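Local coordinates for DNA ligase (Alteromonas mediterranea, PDB 6GDR), which probably seals nicks in DNA as a minimal Lig E-type, ATP-dependent DNA ligase, with adenosine monophosphate held in its nucleotide pocket, at residues A218-H223 and G235-E240. Sequence-based numbering, arbitrary orientation.
Sequences AKVLAH and GSLLVE. With nucleotides of chain A.
The imidazole of His223 meets Leu237 obliquely, its CD2 lying 3.6 Å from Leu237 CD2, while its NE2 is hydrogen-bonded to the carbonyl of Pro262. The two side chains run side by side in the same direction; with Leu237 CG anti to the carbonyl carbon (chi1 -55°) and CD1 extended (chi2 174°), the other branch, CD2, is directed at the ring. Val220 joins them on this sheet face, its CG2 packing 4.0 Å from Leu237 CB, and Val239 shares it. On the reverse face Leu238 and Glu240 accompany Lys219 and Ala222. Opposite Leu238 the 218-223 strand places two residues, Leu221 and Ala222, where regular pairing would place one, a classic beta bulge: Leu238 N donates to Ala222 O at 3.0 Å, and Leu221 N to Leu238 O, modelled too short for its geometry to be trusted. The bulge turns Leu221 toward the partner strand, where its CD1 lies 3.7 Å from Glu240 CB and close to the carboxylate. An alanine in place of Leu221 would lack CD1 and would probably leave Glu240 CB without this apolar contact. Beside the hairpin turn, at the His223 end, Ser236 CB comes 3.6 Å from O3' of DG11 of chain A, and Ser236 OG hydrogen-bonds a phosphate of another nucleotide. In the OB-like domain, apolar packing and antiparallel pairing thus accompany a phosphate-bound serine hydroxyl, consistent with binding independent of base sequence.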
loop_
_atom_site.group_PDB
_atom_site.type_symbol
_atom_site.label_atom_id
_atom_site.label_comp_id
_atom_site.label_asym_id
_atom_site.label_seq_id
_atom_site.Cartn_x
_atom_site.Cartn_y
_atom_site.Cartn_z
ATOM N N ALA D 218 21.068 -12.803 5.702
ATOM C CA ALA D 218 21.365 -13.382 4.403
ATOM C C ALA D 218 22.841 -13.178 4.101
ATOM O O ALA D 218 23.454 -12.209 4.556
ATOM C CB ALA D 218 20.507 -12.759 3.296
ATOM N N LYS D 219 23.404 -14.102 3.328
ATOM C CA LYS D 219 24.808 -14.056 2.943
ATOM C C LYS D 219 24.941 -13.391 1.580
ATOM O O LYS D 219 24.282 -13.800 0.619
ATOM C CB LYS D 219 25.408 -15.463 2.904
ATOM C CG LYS D 219 26.866 -15.509 2.461
ATOM C CD LYS D 219 27.448 -16.915 2.562
ATOM C CE LYS D 219 26.689 -17.908 1.690
ATOM N NZ LYS D 219 27.347 -19.243 1.654
ATOM N N VAL D 220 25.792 -12.368 1.503
ATOM C CA VAL D 220 26.012 -11.663 0.245
ATOM C C VAL D 220 26.786 -12.561 -0.709
ATOM O O VAL D 220 27.821 -13.137 -0.348
ATOM C CB VAL D 220 26.745 -10.334 0.489
ATOM C CG1 VAL D 220 28.011 -10.538 1.310
ATOM C CG2 VAL D 220 27.074 -9.644 -0.834
ATOM N N LEU D 221 26.285 -12.680 -1.942
ATOM C CA LEU D 221 26.890 -13.541 -2.948
ATOM C C LEU D 221 27.619 -12.786 -4.050
ATOM O O LEU D 221 28.497 -13.368 -4.692
ATOM C CB LEU D 221 25.819 -14.429 -3.601
ATOM C CG LEU D 221 24.963 -15.291 -2.672
ATOM C CD1 LEU D 221 23.993 -16.128 -3.492
ATOM C CD2 LEU D 221 25.824 -16.184 -1.793
ATOM N N ALA D 222 27.280 -11.524 -4.290
ATOM C CA ALA D 222 27.897 -10.766 -5.372
ATOM C C ALA D 222 27.509 -9.303 -5.220
ATOM O O ALA D 222 26.586 -8.957 -4.478
ATOM C CB ALA D 222 27.474 -11.302 -6.743
ATOM N N HIS D 223 28.236 -8.447 -5.934
ATOM C CA HIS D 223 27.979 -7.018 -5.972
ATOM C C HIS D 223 27.448 -6.627 -7.345
ATOM O O HIS D 223 27.706 -7.305 -8.344
ATOM C CB HIS D 223 29.250 -6.219 -5.670
ATOM C CG HIS D 223 29.825 -6.485 -4.314
ATOM N ND1 HIS D 223 30.987 -5.891 -3.869
ATOM C CD2 HIS D 223 29.397 -7.277 -3.302
ATOM C CE1 HIS D 223 31.251 -6.308 -2.644
ATOM N NE2 HIS D 223 30.302 -7.150 -2.276
ATOM N N GLY D 235 25.528 -0.709 -6.130
ATOM C CA GLY D 235 24.112 -0.441 -6.282
ATOM C C GLY D 235 23.251 -1.401 -5.489
ATOM O O GLY D 235 22.299 -0.985 -4.821
ATOM N N SER D 236 23.575 -2.691 -5.552
ATOM C CA SER D 236 22.815 -3.704 -4.836
ATOM C C SER D 236 23.721 -4.885 -4.527
ATOM O O SER D 236 24.841 -4.990 -5.032
ATOM C CB SER D 236 21.593 -4.156 -5.643
ATOM O OG SER D 236 21.983 -4.732 -6.878
ATOM N N LEU D 237 23.213 -5.781 -3.682
ATOM C CA LEU D 237 23.926 -6.982 -3.272
ATOM C C LEU D 237 23.034 -8.189 -3.506
ATOM O O LEU D 237 21.867 -8.189 -3.101
ATOM C CB LEU D 237 24.327 -6.914 -1.794
ATOM C CG LEU D 237 25.138 -5.699 -1.347
ATOM C CD1 LEU D 237 25.308 -5.718 0.162
ATOM C CD2 LEU D 237 26.490 -5.665 -2.037
ATOM N N LEU D 238 23.578 -9.215 -4.156
ATOM C CA LEU D 238 22.853 -10.469 -4.341
ATOM C C LEU D 238 23.034 -11.302 -3.079
ATOM O O LEU D 238 24.044 -11.987 -2.911
ATOM C CB LEU D 238 23.351 -11.214 -5.573
ATOM C CG LEU D 238 22.682 -12.570 -5.828
ATOM C CD1 LEU D 238 21.176 -12.416 -6.022
ATOM C CD2 LEU D 238 23.306 -13.260 -7.029
ATOM N N VAL D 239 22.051 -11.242 -2.189
ATOM C CA VAL D 239 22.109 -11.947 -0.927
ATOM C C VAL D 239 21.301 -13.235 -1.042
ATOM O O VAL D 239 20.551 -13.445 -1.992
ATOM C CB VAL D 239 21.607 -11.069 0.245
ATOM C CG1 VAL D 239 22.437 -9.799 0.349
ATOM C CG2 VAL D 239 20.131 -10.733 0.080
ATOM N N GLU D 240 21.457 -14.114 -0.055
ATOM C CA GLU D 240 20.746 -15.386 -0.036
ATOM C C GLU D 240 20.427 -15.746 1.405
ATOM O O GLU D 240 21.299 -15.664 2.275
ATOM C CB GLU D 240 21.575 -16.492 -0.696
ATOM C CG GLU D 240 20.997 -17.890 -0.529
ATOM C CD GLU D 240 21.718 -18.921 -1.374
ATOM O OE1 GLU D 240 21.499 -18.947 -2.602
ATOM O OE2 GLU D 240 22.513 -19.699 -0.808
ATOM P P DG A 11 20.742 2.486 -9.018
ATOM O OP1 DG A 11 22.088 1.910 -9.244
ATOM O OP2 DG A 11 19.906 2.877 -10.176
ATOM O "O5'" DG A 11 19.892 1.475 -8.118
ATOM C "C5'" DG A 11 20.452 0.959 -6.920
ATOM C "C4'" DG A 11 19.416 0.198 -6.110
ATOM O "O4'" DG A 11 18.485 1.126 -5.506
ATOM C "C3'" DG A 11 18.536 -0.748 -6.904
ATOM O "O3'" DG A 11 19.177 -1.996 -7.120
ATOM C "C2'" DG A 11 17.308 -0.876 -6.014
ATOM C "C1'" DG A 11 17.234 0.480 -5.309
ATOM N N9 DG A 11 16.169 1.337 -5.820
ATOM C C8 DG A 11 16.273 2.304 -6.790
ATOM N N7 DG A 11 15.143 2.904 -7.046
ATOM C C5 DG A 11 14.232 2.292 -6.194
ATOM C C6 DG A 11 12.846 2.522 -6.020
ATOM O O6 DG A 11 12.124 3.342 -6.605
ATOM N N1 DG A 11 12.302 1.680 -5.051
ATOM C C2 DG A 11 13.008 0.737 -4.342
ATOM N N2 DG A 11 12.315 0.019 -3.450
ATOM N N3 DG A 11 14.304 0.512 -4.498
ATOM C C4 DG A 11 14.849 1.323 -5.437
#